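Local coordinates for D-3-phosphoglycerate dehydrogenase-related protein (Vibrio cholerae, PDB 4S1V), which probably catalyses the NAD-dependent oxidation or reduction of a 2-hydroxyacid such as 3-phosphoglycerate, as a D-isomer-specific 2-hydroxyacid dehydrogenase, at residues Leu150-Leu155 / Arg161-Gly166; Glu108-Leu113 / Ser207-Leu212; Asn63-Leu68 / Val86-Arg91. All blocks are in the same frame, centred on the assembly; numbering follows the deposited sequence.

How the interactions relate
Interactions 1 and 2 share the NAD-binding domain and one parallel sheet, where strands 150-153 and 205-208 are neighbours; G151 O and S207 N, 2.7 Å apart, probably hydrogen-bond and join them directly. Interaction 3 packs beside the other sheet, next to strand 95-98, its centre about 25 Å from the chain centre, against about 8 Å for interaction 2. All six touching residues of interaction 1 are buried, whereas H209 in interaction 2 and L88 in interaction 3 are partly exposed. No hydrogen bond crosses any of them. Interaction 1 joins aliphatic side chains that also press on helix backbone, interaction 2 brings a thiol to a hydroxyl and an imidazole edge, and interaction 3 is a small leucine-cysteine patch.

Interaction 1: residues Leu150-Leu155 / Arg161-Gly166; sequences LGIWGL and RIAQFG
Strand 150-153 and helix 161-166 run almost exactly antiparallel, at 174°, with their short axes 9.4 Å apart at closest approach. The backbones come nearest where L150 faces G166, at a CA-CA distance of 6.5 Å. With CG anti to the backbone N (chi1 173°), L150 turns one branch onto the helix: L150 CD2 lies 3.6 Å from I162 O and 3.7 Å from G166 CA. G166 presents bare backbone here; a CB would collide with L150 CD2, so the lack of a side chain makes room for the leucine. I152 rests its terminal CD1 against A163, 3.5 Å from A163 CB and almost as near A163 CA, while I162 offers CG2 to L150 CD2 at 4.0 Å. Beyond the strand, L155 adds a looser contact, CD1 to A163 CB at 4.2 Å. No hydrogen bond crosses, and I173 of the next strand also packs against L150, I152 and A163. This is the first half of a beta-alpha-beta crossover, strand 150-153, helix 157-168 and strand 173-176. G154, G156 and G159 run from the strand end through the turn into the helix, consistent with the GxGxxG dinucleotide-binding motif of a Rossmann fold.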
ATOM      1  N   LEU C 150     -16.012 -10.214 -24.921  1.00 21.33           N
ATOM      2  CA  LEU C 150     -16.920 -10.274 -23.799  1.00 20.65           C
ATOM      3  C   LEU C 150     -17.710 -11.565 -23.868  1.00 20.94           C
ATOM      4  O   LEU C 150     -18.511 -11.761 -24.788  1.00 21.67           O
ATOM      5  CB  LEU C 150     -17.855  -9.055 -23.786  1.00 20.26           C
ATOM      6  CG  LEU C 150     -18.998  -9.017 -22.761  1.00 19.72           C
ATOM      7  CD1 LEU C 150     -18.480  -9.125 -21.334  1.00 19.80           C
ATOM      8  CD2 LEU C 150     -19.801  -7.740 -22.938  1.00 19.10           C
ATOM      9  N   GLY C 151     -17.498 -12.434 -22.884  1.00 19.99           N
ATOM     10  CA  GLY C 151     -18.256 -13.678 -22.789  1.00 20.69           C
ATOM     11  C   GLY C 151     -19.459 -13.557 -21.878  1.00 20.88           C
ATOM     12  O   GLY C 151     -19.335 -13.161 -20.722  1.00 20.62           O
ATOM     13  N   ILE C 152     -20.631 -13.899 -22.403  1.00 21.20           N
ATOM     14  CA  ILE C 152     -21.869 -13.818 -21.650  1.00 21.57           C
ATOM     15  C   ILE C 152     -22.484 -15.207 -21.553  1.00 22.11           C
ATOM     16  O   ILE C 152     -22.728 -15.860 -22.576  1.00 22.55           O
ATOM     17  CB  ILE C 152     -22.848 -12.813 -22.292  1.00 21.52           C
ATOM     18  CG1 ILE C 152     -22.173 -11.448 -22.411  1.00 21.38           C
ATOM     19  CG2 ILE C 152     -24.145 -12.709 -21.492  1.00 21.11           C
ATOM     20  CD1 ILE C 152     -22.884 -10.499 -23.340  1.00 22.49           C
ATOM     21  N   TRP C 153     -22.666 -15.679 -20.318  1.00 21.46           N
ATOM     22  CA  TRP C 153     -23.395 -16.912 -20.064  1.00 21.03           C
ATOM     23  C   TRP C 153     -24.791 -16.528 -19.679  1.00 20.92           C
ATOM     24  O   TRP C 153     -25.013 -15.995 -18.591  1.00 20.00           O
ATOM     25  CB  TRP C 153     -22.737 -17.725 -18.951  1.00 21.20           C
ATOM     26  CG  TRP C 153     -23.227 -19.151 -18.839  1.00 21.14           C
ATOM     27  CD1 TRP C 153     -24.485 -19.653 -19.177  1.00 22.15           C
ATOM     28  CD2 TRP C 153     -22.479 -20.317 -18.323  1.00 21.22           C
ATOM     29  NE1 TRP C 153     -24.558 -21.004 -18.925  1.00 21.85           N
ATOM     30  CE2 TRP C 153     -23.388 -21.461 -18.417  1.00 21.45           C
ATOM     31  CE3 TRP C 153     -21.192 -20.515 -17.824  1.00 21.44           C
ATOM     32  CZ2 TRP C 153     -23.007 -22.738 -18.018  1.00 22.32           C
ATOM     33  CZ3 TRP C 153     -20.822 -21.802 -17.418  1.00 21.45           C
ATOM     34  CH2 TRP C 153     -21.707 -22.889 -17.522  1.00 21.84           C
ATOM     35  N   GLY C 154     -25.739 -16.766 -20.588  1.00 21.03           N
ATOM     36  CA  GLY C 154     -27.152 -16.415 -20.381  1.00 21.63           C
ATOM     37  C   GLY C 154     -27.537 -15.092 -21.019  1.00 22.28           C
ATOM     38  O   GLY C 154     -27.121 -14.026 -20.556  1.00 22.62           O
ATOM     39  N   LEU C 155     -28.347 -15.150 -22.072  1.00 23.28           N
ATOM     40  CA  LEU C 155     -28.712 -13.938 -22.811  1.00 24.09           C
ATOM     41  C   LEU C 155     -30.150 -13.495 -22.549  1.00 25.25           C
ATOM     42  O   LEU C 155     -30.910 -13.225 -23.479  1.00 26.71           O
ATOM     43  CB  LEU C 155     -28.436 -14.103 -24.320  1.00 24.01           C
ATOM     44  CG  LEU C 155     -28.165 -12.844 -25.156  1.00 23.91           C
ATOM     45  CD1 LEU C 155     -26.841 -12.189 -24.783  1.00 23.35           C
ATOM     46  CD2 LEU C 155     -28.200 -13.167 -26.641  1.00 24.14           C
ATOM     47  N   ARG C 161     -28.590  -6.722 -22.325  1.00 23.08           N
ATOM     48  CA  ARG C 161     -28.144  -5.364 -22.067  1.00 23.39           C
ATOM     49  C   ARG C 161     -26.630  -5.267 -21.944  1.00 22.91           C
ATOM     50  O   ARG C 161     -26.035  -4.309 -22.435  1.00 23.02           O
ATOM     51  CB  ARG C 161     -28.837  -4.794 -20.832  1.00 23.62           C
ATOM     52  CG  ARG C 161     -30.291  -4.456 -21.113  1.00 25.39           C
ATOM     53  CD  ARG C 161     -31.055  -3.986 -19.897  1.00 26.99           C
ATOM     54  NE  ARG C 161     -32.489  -4.012 -20.195  1.00 30.15           N
ATOM     55  CZ  ARG C 161     -33.199  -2.970 -20.615  1.00 29.76           C
ATOM     56  NH1 ARG C 161     -32.642  -1.778 -20.770  1.00 30.47           N
ATOM     57  NH2 ARG C 161     -34.486  -3.123 -20.863  1.00 31.56           N
ATOM     58  N   ILE C 162     -26.022  -6.265 -21.301  1.00 22.71           N
ATOM     59  CA  ILE C 162     -24.562  -6.346 -21.160  1.00 23.17           C
ATOM     60  C   ILE C 162     -23.893  -6.478 -22.532  1.00 23.12           C
ATOM     61  O   ILE C 162     -22.872  -5.837 -22.795  1.00 23.59           O
ATOM     62  CB  ILE C 162     -24.149  -7.504 -20.212  1.00 22.56           C
ATOM     63  CG1 ILE C 162     -24.799  -7.349 -18.821  1.00 23.06           C
ATOM     64  CG2 ILE C 162     -22.637  -7.607 -20.064  1.00 22.98           C
ATOM     65  CD1 ILE C 162     -24.617  -5.996 -18.169  1.00 22.62           C
ATOM     66  N   ALA C 163     -24.481  -7.307 -23.398  1.00 22.98           N
ATOM     67  CA  ALA C 163     -24.027  -7.464 -24.789  1.00 22.83           C
ATOM     68  C   ALA C 163     -24.060  -6.153 -25.563  1.00 23.36           C
ATOM     69  O   ALA C 163     -23.105  -5.826 -26.254  1.00 24.07           O
ATOM     70  CB  ALA C 163     -24.852  -8.518 -25.504  1.00 22.11           C
ATOM     71  N   GLN C 164     -25.153  -5.398 -25.439  1.00 23.90           N
ATOM     72  CA  GLN C 164     -25.258  -4.105 -26.116  1.00 24.67           C
ATOM     73  C   GLN C 164     -24.191  -3.145 -25.604  1.00 23.83           C
ATOM     74  O   GLN C 164     -23.638  -2.367 -26.384  1.00 22.86           O
ATOM     75  CB  GLN C 164     -26.651  -3.493 -25.931  1.00 27.10           C
ATOM     76  CG  GLN C 164     -27.730  -4.185 -26.748  1.00 29.30           C
ATOM     77  CD  GLN C 164     -29.136  -3.807 -26.333  1.00 32.40           C
ATOM     78  OE1 GLN C 164     -29.386  -3.409 -25.188  1.00 34.66           O
ATOM     79  NE2 GLN C 164     -30.077  -3.940 -27.267  1.00 34.05           N
ATOM     80  N   PHE C 165     -23.904  -3.214 -24.299  1.00 22.06           N
ATOM     81  CA  PHE C 165     -22.845  -2.403 -23.704  1.00 21.36           C
ATOM     82  C   PHE C 165     -21.495  -2.783 -24.307  1.00 21.02           C
ATOM     83  O   PHE C 165     -20.776  -1.924 -24.789  1.00 20.20           O
ATOM     84  CB  PHE C 165     -22.804  -2.511 -22.157  1.00 20.84           C
ATOM     85  CG  PHE C 165     -24.069  -2.030 -21.449  1.00 21.09           C
ATOM     86  CD1 PHE C 165     -24.946  -1.106 -22.050  1.00 20.89           C
ATOM     87  CD2 PHE C 165     -24.363  -2.480 -20.162  1.00 20.78           C
ATOM     88  CE1 PHE C 165     -26.094  -0.667 -21.389  1.00 21.47           C
ATOM     89  CE2 PHE C 165     -25.510  -2.044 -19.492  1.00 21.88           C
ATOM     90  CZ  PHE C 165     -26.381  -1.138 -20.110  1.00 21.81           C
ATOM     91  N   GLY C 166     -21.153  -4.071 -24.276  1.00 21.50           N
ATOM     92  CA  GLY C 166     -19.870  -4.533 -24.825  1.00 21.66           C
ATOM     93  C   GLY C 166     -19.712  -4.117 -26.281  1.00 22.19           C
ATOM     94  O   GLY C 166     -18.661  -3.640 -26.696  1.00 21.39           O
TER

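Interaction 2: residues Glu108-Leu113 / Ser207-Leu212; sequences ELCWSL and SLHLRL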
ATOM      1  N   GLU C 108     -26.671  -1.997 -15.601  1.00 20.86           N
ATOM      2  CA  GLU C 108     -25.790  -0.832 -15.433  1.00 21.61           C
ATOM      3  C   GLU C 108     -24.737  -1.049 -14.332  1.00 21.02           C
ATOM      4  O   GLU C 108     -23.575  -0.664 -14.501  1.00 21.74           O
ATOM      5  CB  GLU C 108     -26.603   0.452 -15.160  1.00 22.30           C
ATOM      6  CG  GLU C 108     -27.468   0.928 -16.327  1.00 22.92           C
ATOM      7  CD  GLU C 108     -27.959   2.372 -16.193  1.00 24.38           C
ATOM      8  OE1 GLU C 108     -27.434   3.122 -15.330  1.00 23.82           O
ATOM      9  OE2 GLU C 108     -28.870   2.768 -16.970  1.00 23.28           O
ATOM     10  N   LEU C 109     -25.138  -1.674 -13.222  1.00 20.34           N
ATOM     11  CA  LEU C 109     -24.215  -1.966 -12.120  1.00 20.50           C
ATOM     12  C   LEU C 109     -23.142  -2.983 -12.524  1.00 20.67           C
ATOM     13  O   LEU C 109     -21.962  -2.794 -12.224  1.00 21.10           O
ATOM     14  CB  LEU C 109     -24.981  -2.428 -10.865  1.00 20.42           C
ATOM     15  CG  LEU C 109     -24.266  -2.679  -9.522  1.00 20.26           C
ATOM     16  CD1 LEU C 109     -23.559  -4.034  -9.504  1.00 19.95           C
ATOM     17  CD2 LEU C 109     -23.309  -1.554  -9.138  1.00 19.86           C
ATOM     18  N   CYS C 110     -23.558  -4.047 -13.210  1.00 21.02           N
ATOM     19  CA  CYS C 110     -22.629  -5.041 -13.733  1.00 21.30           C
ATOM     20  C   CYS C 110     -21.571  -4.346 -14.585  1.00 21.56           C
ATOM     21  O   CYS C 110     -20.384  -4.626 -14.453  1.00 20.98           O
ATOM     22  CB  CYS C 110     -23.362  -6.099 -14.555  1.00 21.22           C
ATOM     23  SG  CYS C 110     -22.276  -7.389 -15.213  1.00 23.99           S
ATOM     24  N   TRP C 111     -22.007  -3.418 -15.437  1.00 21.40           N
ATOM     25  CA  TRP C 111     -21.075  -2.702 -16.289  1.00 21.06           C
ATOM     26  C   TRP C 111     -20.129  -1.836 -15.511  1.00 20.66           C
ATOM     27  O   TRP C 111     -18.937  -1.745 -15.830  1.00 20.10           O
ATOM     28  CB  TRP C 111     -21.807  -1.879 -17.346  1.00 21.53           C
ATOM     29  CG  TRP C 111     -20.934  -1.723 -18.557  1.00 21.95           C
ATOM     30  CD1 TRP C 111     -20.343  -0.560 -19.045  1.00 22.28           C
ATOM     31  CD2 TRP C 111     -20.454  -2.797 -19.436  1.00 21.82           C
ATOM     32  NE1 TRP C 111     -19.577  -0.829 -20.154  1.00 21.72           N
ATOM     33  CE2 TRP C 111     -19.604  -2.155 -20.443  1.00 21.73           C
ATOM     34  CE3 TRP C 111     -20.659  -4.176 -19.501  1.00 21.98           C
ATOM     35  CZ2 TRP C 111     -18.993  -2.879 -21.453  1.00 21.62           C
ATOM     36  CZ3 TRP C 111     -20.034  -4.894 -20.528  1.00 21.68           C
ATOM     37  CH2 TRP C 111     -19.224  -4.257 -21.479  1.00 21.55           C
ATOM     38  N   SER C 112     -20.657  -1.187 -14.478  1.00 21.15           N
ATOM     39  CA  SER C 112     -19.858  -0.357 -13.587  1.00 21.62           C
ATOM     40  C   SER C 112     -18.757  -1.169 -12.895  1.00 21.68           C
ATOM     41  O   SER C 112     -17.640  -0.678 -12.703  1.00 21.83           O
ATOM     42  CB  SER C 112     -20.758   0.310 -12.546  1.00 22.96           C
ATOM     43  OG  SER C 112     -20.000   1.138 -11.683  1.00 24.98           O
ATOM     44  N   LEU C 113     -19.080  -2.408 -12.527  1.00 21.08           N
ATOM     45  CA  LEU C 113     -18.118  -3.318 -11.911  1.00 20.87           C
ATOM     46  C   LEU C 113     -17.041  -3.682 -12.916  1.00 20.25           C
ATOM     47  O   LEU C 113     -15.850  -3.685 -12.599  1.00 19.87           O
ATOM     48  CB  LEU C 113     -18.802  -4.601 -11.405  1.00 21.05           C
ATOM     49  CG  LEU C 113     -19.868  -4.580 -10.300  1.00 22.04           C
ATOM     50  CD1 LEU C 113     -19.873  -5.911  -9.559  1.00 21.50           C
ATOM     51  CD2 LEU C 113     -19.655  -3.446  -9.309  1.00 21.54           C
ATOM     52  N   SER C 207     -18.949 -12.937 -18.026  1.00 21.15           N
ATOM     53  CA  SER C 207     -20.005 -12.520 -17.101  1.00 21.80           C
ATOM     54  C   SER C 207     -21.153 -13.526 -17.033  1.00 22.40           C
ATOM     55  O   SER C 207     -21.673 -13.959 -18.068  1.00 23.40           O
ATOM     56  CB  SER C 207     -20.531 -11.138 -17.485  1.00 22.87           C
ATOM     57  OG  SER C 207     -21.219 -10.537 -16.404  1.00 22.71           O
ATOM     58  N   LEU C 208     -21.546 -13.893 -15.812  1.00 21.43           N
ATOM     59  CA  LEU C 208     -22.646 -14.831 -15.596  1.00 20.93           C
ATOM     60  C   LEU C 208     -23.980 -14.120 -15.441  1.00 21.76           C
ATOM     61  O   LEU C 208     -24.117 -13.209 -14.605  1.00 20.67           O
ATOM     62  CB  LEU C 208     -22.395 -15.685 -14.349  1.00 20.44           C
ATOM     63  CG  LEU C 208     -21.109 -16.519 -14.263  1.00 20.66           C
ATOM     64  CD1 LEU C 208     -21.111 -17.349 -12.986  1.00 20.62           C
ATOM     65  CD2 LEU C 208     -20.945 -17.424 -15.480  1.00 21.02           C
ATOM     66  N   HIS C 209     -24.967 -14.547 -16.236  1.00 21.56           N
ATOM     67  CA  HIS C 209     -26.337 -14.056 -16.089  1.00 22.89           C
ATOM     68  C   HIS C 209     -27.312 -15.196 -16.138  1.00 23.92           C
ATOM     69  O   HIS C 209     -28.008 -15.396 -17.129  1.00 24.30           O
ATOM     70  CB  HIS C 209     -26.632 -12.960 -17.106  1.00 22.66           C
ATOM     71  CG  HIS C 209     -25.650 -11.819 -17.036  1.00 23.05           C
ATOM     72  ND1 HIS C 209     -25.781 -10.805 -16.161  1.00 23.13           N
ATOM     73  CD2 HIS C 209     -24.452 -11.599 -17.713  1.00 22.66           C
ATOM     74  CE1 HIS C 209     -24.736  -9.965 -16.288  1.00 22.34           C
ATOM     75  NE2 HIS C 209     -23.925 -10.454 -17.240  1.00 22.62           N
ATOM     76  N   LEU C 210     -27.334 -15.970 -15.053  1.00 25.83           N
ATOM     77  CA  LEU C 210     -28.197 -17.143 -14.919  1.00 27.59           C
ATOM     78  C   LEU C 210     -28.964 -17.068 -13.623  1.00 28.63           C
ATOM     79  O   LEU C 210     -28.472 -16.513 -12.639  1.00 28.92           O
ATOM     80  CB  LEU C 210     -27.369 -18.428 -14.877  1.00 27.41           C
ATOM     81  CG  LEU C 210     -26.525 -18.800 -16.090  1.00 28.52           C
ATOM     82  CD1 LEU C 210     -25.778 -20.097 -15.807  1.00 27.45           C
ATOM     83  CD2 LEU C 210     -27.408 -18.929 -17.326  1.00 28.02           C
ATOM     84  N   ARG C 211     -30.165 -17.642 -13.628  1.00 30.60           N
ATOM     85  CA  ARG C 211     -30.906 -17.893 -12.397  1.00 31.88           C
ATOM     86  C   ARG C 211     -30.318 -19.122 -11.721  1.00 31.14           C
ATOM     87  O   ARG C 211     -29.873 -20.051 -12.398  1.00 28.43           O
ATOM     88  CB  ARG C 211     -32.387 -18.144 -12.689  1.00 34.55           C
ATOM     89  CG  ARG C 211     -33.185 -16.902 -13.051  1.00 37.85           C
ATOM     90  CD  ARG C 211     -34.662 -17.064 -12.708  1.00 41.63           C
ATOM     91  NE  ARG C 211     -35.276 -18.191 -13.417  1.00 44.76           N
ATOM     92  CZ  ARG C 211     -35.835 -18.118 -14.623  1.00 46.82           C
ATOM     93  NH1 ARG C 211     -35.872 -16.963 -15.280  1.00 47.68           N
ATOM     94  NH2 ARG C 211     -36.361 -19.203 -15.174  1.00 48.24           N
ATOM     95  N   LEU C 212     -30.321 -19.119 -10.388  1.00 30.65           N
ATOM     96  CA  LEU C 212     -29.827 -20.244  -9.605  1.00 30.38           C
ATOM     97  C   LEU C 212     -30.923 -21.284  -9.372  1.00 31.12           C
ATOM     98  O   LEU C 212     -32.005 -20.965  -8.876  1.00 29.05           O
ATOM     99  CB  LEU C 212     -29.262 -19.765  -8.259  1.00 29.98           C
ATOM    100  CG  LEU C 212     -28.798 -20.837  -7.262  1.00 30.66           C
ATOM    101  CD1 LEU C 212     -27.539 -21.558  -7.743  1.00 30.90           C
ATOM    102  CD2 LEU C 212     -28.588 -20.244  -5.872  1.00 29.89           C
TER
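C110 on helix 104-119 meets S207 and H209, which leave strand 205-208 and the loop after it on the same side. The close part is confined to the sulfur: C110 SG lies 3.5 Å from S207 OG and 3.7 Å from H209 CE1. The sulfur swings anti to the cysteine's own backbone N (chi1 -179°), which directs it toward S207 and H209. The imidazole receives it at the edge, near the ring plane, with C110 SG 4.7 Å from the H209 ring centroid and 82° off the ring normal; the sulfur therefore does not sit over a face. H209 NE2 also donates a weak, bent hydrogen bond to S207 OG, 2.8 Å long at 117°, so the ring and the hydroxyl beside the sulfur are loosely linked. I162 packs on both C110 and H209, and V235 on both C110 and S207. Only 80 Å² is buried between the segments, and the contact loosens along the loop: H209 is partly exposed, and past it the chain moves away from the helix. A helix laid over the C-terminal end of a parallel strand, with H209 also touching the glycine-rich turn, is consistent with the nucleotide-binding edge of a Rossmann domain.

Interaction 3: residues Asn63-Leu68 / Val86-Arg91; sequences NLLAHL and VPLCER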
ATOM      1  N   ASN C  63     -39.646 -22.640  10.627  1.00 35.58           N
ATOM      2  CA  ASN C  63     -39.436 -22.084  11.959  1.00 36.65           C
ATOM      3  C   ASN C  63     -40.065 -20.693  12.121  1.00 36.23           C
ATOM      4  O   ASN C  63     -40.754 -20.434  13.106  1.00 36.59           O
ATOM      5  CB  ASN C  63     -37.940 -22.053  12.284  1.00 38.12           C
ATOM      6  CG  ASN C  63     -37.653 -21.615  13.711  1.00 39.11           C
ATOM      7  OD1 ASN C  63     -38.358 -21.991  14.648  1.00 39.68           O
ATOM      8  ND2 ASN C  63     -36.606 -20.820  13.880  1.00 39.54           N
ATOM      9  N   LEU C  64     -39.838 -19.806  11.153  1.00 34.94           N
ATOM     10  CA  LEU C  64     -40.469 -18.486  11.175  1.00 34.74           C
ATOM     11  C   LEU C  64     -41.992 -18.598  11.087  1.00 34.09           C
ATOM     12  O   LEU C  64     -42.707 -18.029  11.906  1.00 34.74           O
ATOM     13  CB  LEU C  64     -39.937 -17.589  10.043  1.00 35.07           C
ATOM     14  CG  LEU C  64     -38.551 -16.934  10.124  1.00 34.16           C
ATOM     15  CD1 LEU C  64     -38.438 -15.831   9.077  1.00 32.63           C
ATOM     16  CD2 LEU C  64     -38.273 -16.373  11.513  1.00 33.64           C
ATOM     17  N   LEU C  65     -42.472 -19.347  10.099  1.00 32.65           N
ATOM     18  CA  LEU C  65     -43.904 -19.511   9.860  1.00 33.31           C
ATOM     19  C   LEU C  65     -44.623 -20.186  11.030  1.00 34.37           C
ATOM     20  O   LEU C  65     -45.765 -19.846  11.344  1.00 35.93           O
ATOM     21  CB  LEU C  65     -44.132 -20.306   8.569  1.00 33.02           C
ATOM     22  CG  LEU C  65     -43.661 -19.661   7.258  1.00 31.88           C
ATOM     23  CD1 LEU C  65     -43.342 -20.725   6.219  1.00 32.46           C
ATOM     24  CD2 LEU C  65     -44.695 -18.681   6.721  1.00 32.77           C
ATOM     25  N   ALA C  66     -43.945 -21.131  11.680  1.00 34.84           N
ATOM     26  CA  ALA C  66     -44.514 -21.847  12.823  1.00 34.70           C
ATOM     27  C   ALA C  66     -44.739 -20.932  14.023  1.00 35.06           C
ATOM     28  O   ALA C  66     -45.639 -21.177  14.827  1.00 35.75           O
ATOM     29  CB  ALA C  66     -43.639 -23.034  13.211  1.00 33.35           C
ATOM     30  N   HIS C  67     -43.942 -19.868  14.129  1.00 34.41           N
ATOM     31  CA  HIS C  67     -43.956 -19.019  15.319  1.00 35.28           C
ATOM     32  C   HIS C  67     -44.429 -17.611  15.107  1.00 36.21           C
ATOM     33  O   HIS C  67     -44.181 -16.727  15.940  1.00 37.06           O
ATOM     34  CB  HIS C  67     -42.586 -19.041  15.973  1.00 34.75           C
ATOM     35  CG  HIS C  67     -42.179 -20.406  16.436  1.00 35.23           C
ATOM     36  ND1 HIS C  67     -42.708 -20.981  17.531  1.00 35.08           N
ATOM     37  CD2 HIS C  67     -41.290 -21.332  15.893  1.00 35.00           C
ATOM     38  CE1 HIS C  67     -42.180 -22.204  17.692  1.00 35.99           C
ATOM     39  NE2 HIS C  67     -41.308 -22.418  16.690  1.00 36.23           N
ATOM     40  N   LEU C  68     -45.119 -17.387  13.993  1.00 35.44           N
ATOM     41  CA  LEU C  68     -45.691 -16.080  13.690  1.00 35.79           C
ATOM     42  C   LEU C  68     -47.172 -16.214  13.299  1.00 35.61           C
ATOM     43  O   LEU C  68     -47.521 -16.091  12.116  1.00 35.00           O
ATOM     44  CB  LEU C  68     -44.880 -15.367  12.598  1.00 34.46           C
ATOM     45  CG  LEU C  68     -43.441 -14.941  12.932  1.00 34.76           C
ATOM     46  CD1 LEU C  68     -42.723 -14.433  11.691  1.00 34.21           C
ATOM     47  CD2 LEU C  68     -43.405 -13.892  14.036  1.00 34.60           C
ATOM     48  N   VAL C  86     -43.479 -21.078  -1.231  1.00 31.58           N
ATOM     49  CA  VAL C  86     -44.865 -20.582  -1.291  1.00 32.17           C
ATOM     50  C   VAL C  86     -45.903 -21.632  -0.859  1.00 32.59           C
ATOM     51  O   VAL C  86     -46.807 -21.304  -0.086  1.00 31.75           O
ATOM     52  CB  VAL C  86     -45.194 -19.945  -2.662  1.00 31.82           C
ATOM     53  CG1 VAL C  86     -46.648 -19.497  -2.737  1.00 31.60           C
ATOM     54  CG2 VAL C  86     -44.269 -18.768  -2.917  1.00 32.31           C
ATOM     55  N   PRO C  87     -45.778 -22.891  -1.340  1.00 32.92           N
ATOM     56  CA  PRO C  87     -46.666 -23.915  -0.788  1.00 33.50           C
ATOM     57  C   PRO C  87     -46.627 -23.971   0.747  1.00 34.29           C
ATOM     58  O   PRO C  87     -47.684 -24.027   1.379  1.00 34.59           O
ATOM     59  CB  PRO C  87     -46.132 -25.204  -1.413  1.00 34.25           C
ATOM     60  CG  PRO C  87     -45.627 -24.759  -2.748  1.00 33.52           C
ATOM     61  CD  PRO C  87     -45.014 -23.405  -2.495  1.00 33.70           C
ATOM     62  N   LEU C  88     -45.427 -23.911   1.333  1.00 34.58           N
ATOM     63  CA  LEU C  88     -45.266 -23.992   2.791  1.00 34.57           C
ATOM     64  C   LEU C  88     -45.892 -22.794   3.510  1.00 33.04           C
ATOM     65  O   LEU C  88     -46.523 -22.959   4.552  1.00 33.47           O
ATOM     66  CB  LEU C  88     -43.783 -24.147   3.186  1.00 35.34           C
ATOM     67  CG  LEU C  88     -43.414 -24.490   4.640  1.00 36.33           C
ATOM     68  CD1 LEU C  88     -43.610 -25.971   4.959  1.00 36.94           C
ATOM     69  CD2 LEU C  88     -41.976 -24.096   4.929  1.00 37.37           C
ATOM     70  N   CYS C  89     -45.708 -21.596   2.957  1.00 32.66           N
ATOM     71  CA  CYS C  89     -46.310 -20.384   3.517  1.00 32.49           C
ATOM     72  C   CYS C  89     -47.836 -20.495   3.633  1.00 32.63           C
ATOM     73  O   CYS C  89     -48.414 -20.155   4.663  1.00 32.11           O
ATOM     74  CB  CYS C  89     -45.945 -19.163   2.667  1.00 32.01           C
ATOM     75  SG  CYS C  89     -44.266 -18.535   2.895  1.00 30.81           S
ATOM     76  N   GLU C  90     -48.471 -20.978   2.570  1.00 34.06           N
ATOM     77  CA  GLU C  90     -49.932 -21.069   2.497  1.00 36.20           C
ATOM     78  C   GLU C  90     -50.458 -22.142   3.438  1.00 37.27           C
ATOM     79  O   GLU C  90     -51.505 -21.971   4.061  1.00 36.60           O
ATOM     80  CB  GLU C  90     -50.373 -21.327   1.056  1.00 36.80           C
ATOM     81  CG  GLU C  90     -49.947 -20.214   0.108  1.00 39.04           C
ATOM     82  CD  GLU C  90     -50.249 -20.502  -1.350  1.00 40.85           C
ATOM     83  OE1 GLU C  90     -49.852 -21.580  -1.859  1.00 41.14           O
ATOM     84  OE2 GLU C  90     -50.867 -19.627  -1.993  1.00 40.59           O
ATOM     85  N   ARG C  91     -49.698 -23.231   3.562  1.00 39.49           N
ATOM     86  CA  ARG C  91     -49.984 -24.287   4.530  1.00 40.04           C
ATOM     87  C   ARG C  91     -50.069 -23.737   5.964  1.00 39.43           C
ATOM     88  O   ARG C  91     -50.775 -24.297   6.801  1.00 39.48           O
ATOM     89  CB  ARG C  91     -48.939 -25.400   4.406  1.00 42.15           C
ATOM     90  CG  ARG C  91     -49.227 -26.670   5.196  1.00 45.39           C
ATOM     91  CD  ARG C  91     -48.608 -26.601   6.584  1.00 48.51           C
ATOM     92  NE  ARG C  91     -48.716 -27.871   7.289  1.00 52.41           N
ATOM     93  CZ  ARG C  91     -47.788 -28.823   7.273  1.00 52.25           C
ATOM     94  NH1 ARG C  91     -46.660 -28.665   6.585  1.00 52.03           N
ATOM     95  NH2 ARG C  91     -47.994 -29.941   7.952  1.00 52.94           N
TER
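Helices 62-66 and 86-91 approach most closely where L65 faces C89, with CA atoms 6.8 Å apart, and 140 Å² is buried between the two segments. L65 does most of the work, contributing more than half of that surface by placing both methyl branches against the second helix. Its CG stands beside the backbone N and anti to the carbonyl carbon (chi1 -64°), which projects the isobutyl fork across the gap. L65 CD1 meets L88 CD2 at 3.9 Å and C89 CA at 4.0 Å; L65 CD2 meets C89 SG at 3.9 Å. Both methyls thus lie against C89, and CD1 reaches L88 as well. L65 and L88 cross obliquely. L88 has its CG anti to the backbone N (chi1 -170°), a setting that carries its branch back to L65, although the side chain does not start out in that direction. C89 is backed by V96 of strand 95-98 and by I84, while Y92 and I60 also pack on L65. Between segments 63-68 and 86-91 there is no hydrogen bond or salt bridge; the polar addition is a long, weak ion pair from R91 to E62, just ahead of the first segment. The contact itself depends on two leucines and a thiol, which implies that dispersion and the exclusion of water probably account for most of its hold.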